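Local coordinates for protein ficolin-3 (Homo sapiens, PDB 2J5Z) that probably acts as a soluble lectin of innate immunity, binding sugars such as galactose through its fibrinogen-like domain, at residues T94-F108 with R207-R221. Sequence-based numbering, arbitrary orientation. Where two conformers were deposited one is given.
Sequences TLQGNWELRVELEDF and RGVGHPYRRVRMMLR. With GAL (beta-D-galactopyranose), chain E.
Glu104 is held by two arginines at once, Arg217 across the sheet and Arg102 on its own strand. Arg217 comes side-on from above the carboxylate plane: NE reaches Glu104 OE1 at 3.0 Å and NH2 also bonds OE1. Arg102 sets both NE and NH2 on Glu104 OE2; NE, at 3.0 Å, meets the anti lone pair of that oxygen. Arg217 NH2 also makes a salt bridge to Asp44, and Arg102 NH1 one to Glu48. Met219 runs beside Arg102, its SD 3.8 Å from Glu104 OE2.

Strands 101-106 and 215-220 pair antiparallel in the central sheet of the fibrinogen-like domain. Arg214 and Arg215 both face Glu106 in a classic beta bulge, their N atoms sharing Glu106 O. On the face bearing Leu105 and Leu220, Leu105 CB lies over the Tyr213 ring, 4.0 Å from its centroid; Leu220 CB meets Trp99 CE3. At the chain end, Arg221 NE bonds Glu100 OE2 almost straight (177°). The bend at chi3 (72°) turns its guanidinium edge to that oxygen, while NH1 bonds Glu48 O.

Beyond the bulge, Val209 touches the bound galactose, with CG2 3.0 Å from O3. Gripped by two arginines, the Glu104 carboxylate should have its rotamer fixed and probably stays ionised.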
ATOM      1  N   THR A  94     -15.811  -6.850  18.971  1.00 17.33           N
ATOM      2  CA  THR A  94     -16.863  -7.865  18.915  1.00 19.55           C
ATOM      3  C   THR A  94     -17.701  -7.980  20.185  1.00 22.16           C
ATOM      4  O   THR A  94     -18.591  -8.829  20.263  1.00 20.78           O
ATOM      5  CB  THR A  94     -16.318  -9.244  18.490  1.00 19.99           C
ATOM      6  OG1 THR A  94     -15.406  -9.734  19.478  1.00 19.33           O
ATOM      7  CG2 THR A  94     -15.610  -9.149  17.128  1.00 18.14           C
ATOM      8  N   LEU A  95     -17.433  -7.099  21.150  1.00 24.46           N
ATOM      9  CA  LEU A  95     -18.217  -7.001  22.387  1.00 28.53           C
ATOM     10  C   LEU A  95     -19.688  -6.790  22.065  1.00 30.01           C
ATOM     11  O   LEU A  95     -20.555  -7.502  22.579  1.00 32.08           O
ATOM     12  CB  LEU A  95     -17.705  -5.840  23.262  1.00 29.00           C
ATOM     13  CG  LEU A  95     -16.844  -6.162  24.498  1.00 31.01           C
ATOM     14  CD1 LEU A  95     -15.731  -5.139  24.754  1.00 32.59           C
ATOM     15  CD2 LEU A  95     -17.733  -6.298  25.715  1.00 31.44           C
ATOM     16  N   GLN A  96     -19.950  -5.807  21.206  1.00 31.37           N
ATOM     17  CA  GLN A  96     -21.307  -5.451  20.800  1.00 31.90           C
ATOM     18  C   GLN A  96     -21.503  -5.697  19.310  1.00 31.71           C
ATOM     19  O   GLN A  96     -20.536  -5.706  18.537  1.00 31.46           O
ATOM     20  CB  GLN A  96     -21.591  -4.000  21.135  1.00 31.97           C
ATOM     21  N   GLY A  97     -22.758  -5.912  18.920  1.00 31.23           N
ATOM     22  CA  GLY A  97     -23.110  -6.138  17.518  1.00 30.84           C
ATOM     23  C   GLY A  97     -22.927  -7.585  17.092  1.00 30.15           C
ATOM     24  O   GLY A  97     -22.239  -8.364  17.758  1.00 30.79           O
ATOM     25  N   ASN A  98     -23.593  -7.971  16.016  0.50 29.43           N
ATOM     26  CA  ASN A  98     -23.339  -9.285  15.469  0.50 28.17           C
ATOM     27  C   ASN A  98     -22.390  -9.149  14.294  0.50 26.90           C
ATOM     28  O   ASN A  98     -22.644  -8.392  13.356  0.50 27.61           O
ATOM     29  CB  ASN A  98     -24.637 -10.013  15.104  0.50 28.34           C
ATOM     30  CG  ASN A  98     -25.344 -10.596  16.323  0.50 27.81           C
ATOM     31  OD1 ASN A  98     -25.622  -9.889  17.288  0.50 27.89           O
ATOM     32  ND2 ASN A  98     -25.643 -11.890  16.276  0.50 27.54           N
ATOM     33  N   TRP A  99     -21.264  -9.841  14.387  1.00 25.35           N
ATOM     34  CA  TRP A  99     -20.277  -9.867  13.320  1.00 22.67           C
ATOM     35  C   TRP A  99     -20.171 -11.268  12.744  1.00 20.35           C
ATOM     36  O   TRP A  99     -19.781 -12.196  13.446  1.00 19.61           O
ATOM     37  CB  TRP A  99     -18.897  -9.473  13.843  1.00 22.03           C
ATOM     38  CG  TRP A  99     -18.805  -8.133  14.516  1.00 22.49           C
ATOM     39  CD1 TRP A  99     -19.255  -7.808  15.766  1.00 23.09           C
ATOM     40  CD2 TRP A  99     -18.158  -6.960  14.004  1.00 21.86           C
ATOM     41  NE1 TRP A  99     -18.952  -6.494  16.049  1.00 23.59           N
ATOM     42  CE2 TRP A  99     -18.271  -5.956  14.986  1.00 23.24           C
ATOM     43  CE3 TRP A  99     -17.492  -6.662  12.810  1.00 22.76           C
ATOM     44  CZ2 TRP A  99     -17.755  -4.672  14.805  1.00 22.04           C
ATOM     45  CZ3 TRP A  99     -16.977  -5.379  12.634  1.00 22.06           C
ATOM     46  CH2 TRP A  99     -17.113  -4.404  13.629  1.00 22.68           C
ATOM     47  N   GLU A 100     -20.507 -11.415  11.471  1.00 18.73           N
ATOM     48  CA  GLU A 100     -20.375 -12.695  10.795  1.00 17.70           C
ATOM     49  C   GLU A 100     -18.921 -12.872  10.375  1.00 16.58           C
ATOM     50  O   GLU A 100     -18.239 -11.892  10.068  1.00 16.57           O
ATOM     51  CB  GLU A 100     -21.286 -12.739   9.564  1.00 18.78           C
ATOM     52  CG  GLU A 100     -21.056 -11.579   8.627  1.00 20.11           C
ATOM     53  CD  GLU A 100     -22.002 -11.528   7.433  0.50 20.25           C
ATOM     54  OE1 GLU A 100     -22.496 -12.595   6.999  0.50 19.13           O
ATOM     55  OE2 GLU A 100     -22.221 -10.402   6.924  0.50 19.27           O
ATOM     56  N   LEU A 101     -18.448 -14.114  10.396  1.00 14.27           N
ATOM     57  CA  LEU A 101     -17.088 -14.430   9.980  1.00 12.84           C
ATOM     58  C   LEU A 101     -17.069 -15.060   8.592  1.00 13.38           C
ATOM     59  O   LEU A 101     -17.757 -16.056   8.349  1.00 13.21           O
ATOM     60  CB  LEU A 101     -16.432 -15.402  10.969  1.00 12.11           C
ATOM     61  CG  LEU A 101     -15.027 -15.900  10.577  1.00 11.39           C
ATOM     62  CD1 LEU A 101     -13.965 -14.768  10.633  1.00 11.62           C
ATOM     63  CD2 LEU A 101     -14.589 -17.062  11.457  1.00 13.20           C
ATOM     64  N   ARG A 102     -16.272 -14.477   7.699  1.00 13.50           N
ATOM     65  CA  ARG A 102     -15.934 -15.116   6.435  1.00 14.70           C
ATOM     66  C   ARG A 102     -14.444 -15.439   6.397  1.00 15.37           C
ATOM     67  O   ARG A 102     -13.604 -14.579   6.709  1.00 15.25           O
ATOM     68  CB  ARG A 102     -16.308 -14.193   5.274  1.00 15.97           C
ATOM     69  CG  ARG A 102     -15.814 -14.661   3.923  1.00 19.22           C
ATOM     70  CD  ARG A 102     -16.371 -13.756   2.839  1.00 23.30           C
ATOM     71  NE  ARG A 102     -15.729 -13.989   1.549  1.00 25.57           N
ATOM     72  CZ  ARG A 102     -16.301 -14.628   0.534  1.00 27.14           C
ATOM     73  NH1 ARG A 102     -17.541 -15.084   0.642  1.00 26.33           N
ATOM     74  NH2 ARG A 102     -15.631 -14.790  -0.604  1.00 29.97           N
ATOM     75  N   VAL A 103     -14.130 -16.682   6.041  1.00 14.75           N
ATOM     76  CA  VAL A 103     -12.751 -17.124   5.842  1.00 15.30           C
ATOM     77  C   VAL A 103     -12.537 -17.375   4.340  1.00 16.88           C
ATOM     78  O   VAL A 103     -13.336 -18.074   3.711  1.00 16.63           O
ATOM     79  CB  VAL A 103     -12.464 -18.409   6.644  1.00 15.37           C
ATOM     80  CG1 VAL A 103     -11.111 -18.993   6.281  1.00 15.70           C
ATOM     81  CG2 VAL A 103     -12.542 -18.126   8.164  1.00 15.87           C
ATOM     82  N   GLU A 104     -11.483 -16.785   3.776  1.00 17.13           N
ATOM     83  CA  GLU A 104     -11.119 -17.024   2.372  1.00 19.15           C
ATOM     84  C   GLU A 104      -9.786 -17.753   2.236  1.00 19.65           C
ATOM     85  O   GLU A 104      -8.803 -17.402   2.883  1.00 18.79           O
ATOM     86  CB  GLU A 104     -11.015 -15.707   1.616  1.00 19.77           C
ATOM     87  CG  GLU A 104     -12.291 -14.914   1.537  1.00 23.29           C
ATOM     88  CD  GLU A 104     -12.123 -13.704   0.640  1.00 25.34           C
ATOM     89  OE1 GLU A 104     -10.959 -13.417   0.275  1.00 27.15           O
ATOM     90  OE2 GLU A 104     -13.135 -13.058   0.303  1.00 25.96           O
ATOM     91  N   LEU A 105      -9.750 -18.751   1.361  1.00 19.65           N
ATOM     92  CA  LEU A 105      -8.575 -19.582   1.200  1.00 21.22           C
ATOM     93  C   LEU A 105      -8.224 -19.670  -0.280  1.00 22.88           C
ATOM     94  O   LEU A 105      -9.109 -19.745  -1.116  1.00 22.43           O
ATOM     95  CB  LEU A 105      -8.844 -20.986   1.753  1.00 21.12           C
ATOM     96  CG  LEU A 105      -9.346 -21.074   3.200  1.00 20.62           C
ATOM     97  CD1 LEU A 105      -9.837 -22.486   3.513  1.00 21.12           C
ATOM     98  CD2 LEU A 105      -8.257 -20.660   4.182  1.00 20.47           C
ATOM     99  N   GLU A 106      -6.935 -19.649  -0.599  1.00 25.29           N
ATOM    100  CA  GLU A 106      -6.524 -19.811  -1.991  1.00 28.22           C
ATOM    101  C   GLU A 106      -5.347 -20.763  -2.076  1.00 29.47           C
ATOM    102  O   GLU A 106      -4.343 -20.565  -1.407  1.00 29.40           O
ATOM    103  CB  GLU A 106      -6.168 -18.464  -2.616  1.00 29.00           C
ATOM    104  CG  GLU A 106      -5.877 -18.560  -4.107  1.00 31.66           C
ATOM    105  CD  GLU A 106      -5.520 -17.225  -4.718  1.00 33.38           C
ATOM    106  OE1 GLU A 106      -6.283 -16.252  -4.528  1.00 34.43           O
ATOM    107  OE2 GLU A 106      -4.475 -17.151  -5.397  1.00 34.48           O
ATOM    108  N   ASP A 107      -5.484 -21.814  -2.882  1.00 31.30           N
ATOM    109  CA  ASP A 107      -4.405 -22.775  -3.038  1.00 33.81           C
ATOM    110  C   ASP A 107      -3.432 -22.306  -4.119  1.00 34.96           C
ATOM    111  O   ASP A 107      -3.602 -21.226  -4.692  1.00 35.30           O
ATOM    112  CB  ASP A 107      -4.935 -24.199  -3.320  1.00 34.30           C
ATOM    113  CG  ASP A 107      -5.673 -24.318  -4.656  1.00 35.38           C
ATOM    114  OD1 ASP A 107      -5.480 -23.465  -5.552  1.00 35.19           O
ATOM    115  OD2 ASP A 107      -6.457 -25.288  -4.813  1.00 36.27           O
ATOM    116  N   PHE A 108      -2.423 -23.126  -4.387  1.00 36.91           N
ATOM    117  CA  PHE A 108      -1.350 -22.768  -5.316  1.00 38.03           C
ATOM    118  C   PHE A 108      -1.780 -22.805  -6.777  1.00 39.17           C
ATOM    119  O   PHE A 108      -1.017 -22.428  -7.665  1.00 40.35           O
ATOM    120  CB  PHE A 108      -0.134 -23.658  -5.072  1.00 38.12           C
ATOM    121  CG  PHE A 108       0.410 -23.559  -3.673  1.00 38.40           C
ATOM    122  CD1 PHE A 108       1.166 -22.466  -3.287  1.00 38.67           C
ATOM    123  CD2 PHE A 108       0.153 -24.552  -2.742  1.00 38.60           C
ATOM    124  CE1 PHE A 108       1.665 -22.367  -2.007  1.00 38.51           C
ATOM    125  CE2 PHE A 108       0.647 -24.460  -1.457  1.00 39.37           C
ATOM    126  CZ  PHE A 108       1.406 -23.362  -1.085  1.00 38.74           C
ATOM    127  N   ARG A 207      -8.244 -28.906   2.128  1.00 31.80           N
ATOM    128  CA  ARG A 207      -7.130 -29.693   1.587  1.00 32.26           C
ATOM    129  C   ARG A 207      -6.503 -30.623   2.620  1.00 32.32           C
ATOM    130  O   ARG A 207      -5.722 -31.513   2.279  1.00 32.28           O
ATOM    131  CB  ARG A 207      -6.064 -28.775   0.969  1.00 32.51           C
ATOM    132  CG  ARG A 207      -6.637 -27.776  -0.020  1.00 33.35           C
ATOM    133  CD  ARG A 207      -5.593 -27.177  -0.968  1.00 36.03           C
ATOM    134  NE  ARG A 207      -4.239 -27.120  -0.413  1.00 37.42           N
ATOM    135  CZ  ARG A 207      -3.205 -27.798  -0.908  1.00 37.92           C
ATOM    136  NH1 ARG A 207      -3.375 -28.587  -1.962  1.00 38.93           N
ATOM    137  NH2 ARG A 207      -2.002 -27.690  -0.356  1.00 37.68           N
ATOM    138  N   GLY A 208      -6.840 -30.419   3.888  1.00 32.09           N
ATOM    139  CA  GLY A 208      -6.370 -31.300   4.946  1.00 31.85           C
ATOM    140  C   GLY A 208      -5.091 -30.839   5.602  1.00 32.14           C
ATOM    141  O   GLY A 208      -4.399 -29.957   5.083  1.00 32.55           O
ATOM    142  N   VAL A 209      -4.779 -31.439   6.748  1.00 32.10           N
ATOM    143  CA  VAL A 209      -3.547 -31.151   7.470  1.00 32.47           C
ATOM    144  C   VAL A 209      -2.345 -31.460   6.581  1.00 32.75           C
ATOM    145  O   VAL A 209      -2.381 -32.404   5.790  1.00 32.47           O
ATOM    146  CB  VAL A 209      -3.459 -31.977   8.773  1.00 32.58           C
ATOM    147  CG1 VAL A 209      -2.194 -31.659   9.532  1.00 33.11           C
ATOM    148  CG2 VAL A 209      -4.674 -31.711   9.647  1.00 32.53           C
ATOM    149  N   GLY A 210      -1.298 -30.649   6.695  1.00 32.29           N
ATOM    150  CA  GLY A 210      -0.063 -30.890   5.952  1.00 32.74           C
ATOM    151  C   GLY A 210      -0.130 -30.468   4.495  1.00 32.58           C
ATOM    152  O   GLY A 210       0.830 -30.653   3.744  1.00 33.71           O
ATOM    153  N   HIS A 211      -1.263 -29.910   4.089  1.00 31.93           N
ATOM    154  CA  HIS A 211      -1.448 -29.458   2.713  1.00 31.86           C
ATOM    155  C   HIS A 211      -2.014 -28.029   2.657  1.00 31.62           C
ATOM    156  O   HIS A 211      -3.234 -27.820   2.582  1.00 31.57           O
ATOM    157  CB  HIS A 211      -2.311 -30.451   1.937  1.00 33.11           C
ATOM    158  CG  HIS A 211      -1.864 -31.874   2.093  1.00 34.05           C
ATOM    159  ND1 HIS A 211      -0.661 -32.336   1.599  1.00 35.01           N
ATOM    160  CD2 HIS A 211      -2.453 -32.935   2.695  1.00 35.13           C
ATOM    161  CE1 HIS A 211      -0.531 -33.620   1.885  1.00 35.30           C
ATOM    162  NE2 HIS A 211      -1.603 -34.008   2.552  1.00 35.15           N
ATOM    163  N   PRO A 212      -1.109 -27.039   2.668  1.00 30.52           N
ATOM    164  CA  PRO A 212      -1.409 -25.637   2.970  1.00 28.83           C
ATOM    165  C   PRO A 212      -1.915 -24.763   1.822  1.00 27.50           C
ATOM    166  O   PRO A 212      -1.960 -25.183   0.659  1.00 27.81           O
ATOM    167  CB  PRO A 212      -0.057 -25.113   3.443  1.00 29.51           C
ATOM    168  CG  PRO A 212       0.912 -25.849   2.560  1.00 30.38           C
ATOM    169  CD  PRO A 212       0.326 -27.238   2.386  1.00 30.28           C
ATOM    170  N   TYR A 213      -2.277 -23.531   2.174  1.00 25.27           N
ATOM    171  CA  TYR A 213      -2.799 -22.553   1.237  1.00 23.59           C
ATOM    172  C   TYR A 213      -1.782 -21.437   0.984  1.00 23.28           C
ATOM    173  O   TYR A 213      -0.941 -21.151   1.834  1.00 23.65           O
ATOM    174  CB  TYR A 213      -4.094 -21.951   1.793  1.00 22.73           C
ATOM    175  CG  TYR A 213      -5.193 -22.983   1.912  1.00 22.68           C
ATOM    176  CD1 TYR A 213      -6.072 -23.199   0.864  1.00 22.05           C
ATOM    177  CD2 TYR A 213      -5.318 -23.769   3.060  1.00 22.36           C
ATOM    178  CE1 TYR A 213      -7.085 -24.156   0.962  1.00 23.33           C
ATOM    179  CE2 TYR A 213      -6.317 -24.732   3.163  1.00 22.79           C
ATOM    180  CZ  TYR A 213      -7.190 -24.918   2.114  1.00 22.55           C
ATOM    181  OH  TYR A 213      -8.179 -25.871   2.209  1.00 23.21           O
ATOM    182  N   ARG A 214      -1.888 -20.827  -0.192  0.50 23.30           N
ATOM    183  CA  ARG A 214      -1.019 -19.738  -0.636  0.50 23.51           C
ATOM    184  C   ARG A 214      -1.449 -18.388  -0.055  0.50 23.24           C
ATOM    185  O   ARG A 214      -0.612 -17.560   0.314  0.50 22.80           O
ATOM    186  CB  ARG A 214      -1.030 -19.680  -2.172  0.50 23.99           C
ATOM    187  CG  ARG A 214      -0.369 -18.454  -2.788  0.50 25.02           C
ATOM    188  CD  ARG A 214      -0.343 -18.548  -4.312  0.50 26.49           C
ATOM    189  NE  ARG A 214       0.696 -19.462  -4.791  0.50 27.82           N
ATOM    190  CZ  ARG A 214       0.766 -19.931  -6.035  0.50 27.55           C
ATOM    191  NH1 ARG A 214      -0.145 -19.577  -6.933  0.50 27.29           N
ATOM    192  NH2 ARG A 214       1.747 -20.756  -6.382  0.50 28.22           N
ATOM    193  N   ARG A 215      -2.761 -18.181   0.018  1.00 22.99           N
ATOM    194  CA  ARG A 215      -3.336 -16.929   0.515  1.00 23.25           C
ATOM    195  C   ARG A 215      -4.540 -17.211   1.400  1.00 21.82           C
ATOM    196  O   ARG A 215      -5.383 -18.040   1.064  1.00 21.36           O
ATOM    197  CB  ARG A 215      -3.783 -16.040  -0.644  1.00 24.06           C
ATOM    198  CG  ARG A 215      -2.677 -15.691  -1.647  1.00 28.50           C
ATOM    199  CD  ARG A 215      -3.242 -14.922  -2.837  1.00 32.20           C
ATOM    200  NE  ARG A 215      -3.880 -13.682  -2.411  1.00 34.98           N
ATOM    201  CZ  ARG A 215      -3.290 -12.490  -2.431  1.00 37.23           C
ATOM    202  NH1 ARG A 215      -2.040 -12.364  -2.861  1.00 37.82           N
ATOM    203  NH2 ARG A 215      -3.954 -11.418  -2.023  1.00 38.24           N
ATOM    204  N   VAL A 216      -4.630 -16.507   2.523  1.00 20.75           N
ATOM    205  CA  VAL A 216      -5.771 -16.663   3.420  1.00 19.86           C
ATOM    206  C   VAL A 216      -6.219 -15.280   3.873  1.00 17.36           C
ATOM    207  O   VAL A 216      -5.388 -14.394   4.029  1.00 16.38           O
ATOM    208  CB  VAL A 216      -5.356 -17.468   4.681  1.00 21.00           C
ATOM    209  CG1 VAL A 216      -6.507 -17.539   5.676  1.00 23.65           C
ATOM    210  CG2 VAL A 216      -4.873 -18.874   4.293  1.00 23.29           C
ATOM    211  N   ARG A 217      -7.516 -15.087   4.090  1.00 16.43           N
ATOM    212  CA  ARG A 217      -7.985 -13.884   4.796  1.00 15.98           C
ATOM    213  C   ARG A 217      -9.062 -14.291   5.773  1.00 15.11           C
ATOM    214  O   ARG A 217      -9.806 -15.224   5.496  1.00 15.83           O
ATOM    215  CB  ARG A 217      -8.562 -12.834   3.848  1.00 17.70           C
ATOM    216  CG  ARG A 217      -7.601 -12.310   2.780  1.00 20.08           C
ATOM    217  CD  ARG A 217      -8.139 -11.028   2.164  1.00 20.68           C
ATOM    218  NE  ARG A 217      -9.415 -11.187   1.471  1.00 21.77           N
ATOM    219  CZ  ARG A 217     -10.109 -10.159   0.994  1.00 22.11           C
ATOM    220  NH1 ARG A 217      -9.639  -8.931   1.148  1.00 21.10           N
ATOM    221  NH2 ARG A 217     -11.256 -10.345   0.360  1.00 22.97           N
ATOM    222  N   MET A 218      -9.141 -13.599   6.912  1.00 13.87           N
ATOM    223  CA  MET A 218     -10.277 -13.762   7.831  1.00 12.98           C
ATOM    224  C   MET A 218     -10.929 -12.405   8.024  1.00 13.15           C
ATOM    225  O   MET A 218     -10.242 -11.407   8.275  1.00 12.26           O
ATOM    226  CB  MET A 218      -9.820 -14.322   9.184  1.00 13.04           C
ATOM    227  CG  MET A 218      -8.950 -15.589   9.092  1.00 14.40           C
ATOM    228  SD  MET A 218      -8.359 -16.182  10.706  1.00 17.02           S
ATOM    229  CE  MET A 218      -9.850 -16.888  11.410  1.00 16.13           C
ATOM    230  N   MET A 219     -12.255 -12.350   7.931  1.00 13.03           N
ATOM    231  CA  MET A 219     -12.909 -11.054   7.869  1.00 14.28           C
ATOM    232  C   MET A 219     -14.277 -11.068   8.547  1.00 13.47           C
ATOM    233  O   MET A 219     -14.925 -12.111   8.614  1.00 12.82           O
ATOM    234  CB  MET A 219     -13.025 -10.602   6.405  1.00 16.85           C
ATOM    235  CG  MET A 219     -13.574 -11.664   5.463  1.00 19.47           C
ATOM    236  SD  MET A 219     -12.923 -11.589   3.748  1.00 25.18           S
ATOM    237  CE  MET A 219     -13.612 -10.049   3.243  1.00 22.31           C
ATOM    238  N   LEU A 220     -14.692  -9.907   9.047  1.00 14.08           N
ATOM    239  CA  LEU A 220     -15.943  -9.748   9.789  1.00 14.03           C
ATOM    240  C   LEU A 220     -16.864  -8.702   9.195  1.00 16.09           C
ATOM    241  O   LEU A 220     -16.418  -7.648   8.709  1.00 14.55           O
ATOM    242  CB  LEU A 220     -15.633  -9.287  11.224  1.00 14.51           C
ATOM    243  CG  LEU A 220     -14.709 -10.150  12.059  1.00 14.93           C
ATOM    244  CD1 LEU A 220     -14.442  -9.459  13.393  1.00 16.90           C
ATOM    245  CD2 LEU A 220     -15.300 -11.543  12.260  1.00 15.38           C
ATOM    246  N   ARG A 221     -18.166  -8.952   9.280  1.00 17.48           N
ATOM    247  CA  ARG A 221     -19.128  -7.941   8.869  1.00 20.35           C
ATOM    248  C   ARG A 221     -20.394  -7.995   9.721  1.00 21.42           C
ATOM    249  O   ARG A 221     -20.989  -9.059   9.921  1.00 23.50           O
ATOM    250  CB  ARG A 221     -19.471  -8.099   7.385  1.00 19.78           C
ATOM    251  CG  ARG A 221     -20.503  -7.098   6.885  1.00 21.33           C
ATOM    252  CD  ARG A 221     -20.694  -7.179   5.372  1.00 23.55           C
ATOM    253  NE  ARG A 221     -21.401  -8.389   4.940  1.00 24.63           N
ATOM    254  CZ  ARG A 221     -21.688  -8.663   3.669  1.00 26.22           C
ATOM    255  NH1 ARG A 221     -21.329  -7.815   2.712  1.00 25.75           N
ATOM    256  NH2 ARG A 221     -22.333  -9.781   3.348  1.00 26.07           N
ATOM    257  OXT ARG A 221     -20.857  -6.969  10.214  1.00 23.56           O
TER
HETATM  258  C1  GAL E1278      -4.565 -32.769  15.239  1.00 55.78           C
HETATM  259  C2  GAL E1278      -4.658 -31.964  13.952  1.00 55.66           C
HETATM  260  C3  GAL E1278      -3.336 -31.994  13.196  1.00 55.38           C
HETATM  261  C4  GAL E1278      -2.110 -31.860  14.101  1.00 55.54           C
HETATM  262  C5  GAL E1278      -2.258 -32.589  15.426  1.00 55.31           C
HETATM  263  C6  GAL E1278      -1.108 -32.243  16.364  1.00 55.09           C
HETATM  264  O1  GAL E1278      -5.801 -32.710  15.962  1.00 56.09           O
HETATM  265  O2  GAL E1278      -5.693 -32.500  13.116  0.50 55.56           O
HETATM  266  O3  GAL E1278      -3.336 -30.926  12.246  0.50 55.20           O
HETATM  267  O4  GAL E1278      -1.851 -30.477  14.361  0.50 55.74           O
HETATM  268  O5  GAL E1278      -3.504 -32.211  16.005  1.00 55.62           O
HETATM  269  O6  GAL E1278      -0.617 -33.438  16.982  1.00 55.78           O
HETATM  270  O   HOH W   1     -23.522  -9.469  10.422  1.00 36.27           O
HETATM  271  O   HOH W   2     -23.309  -6.793  11.142  1.00 43.75           O
HETATM  272  O   HOH W   3     -22.719 -12.491   4.207  1.00 44.16           O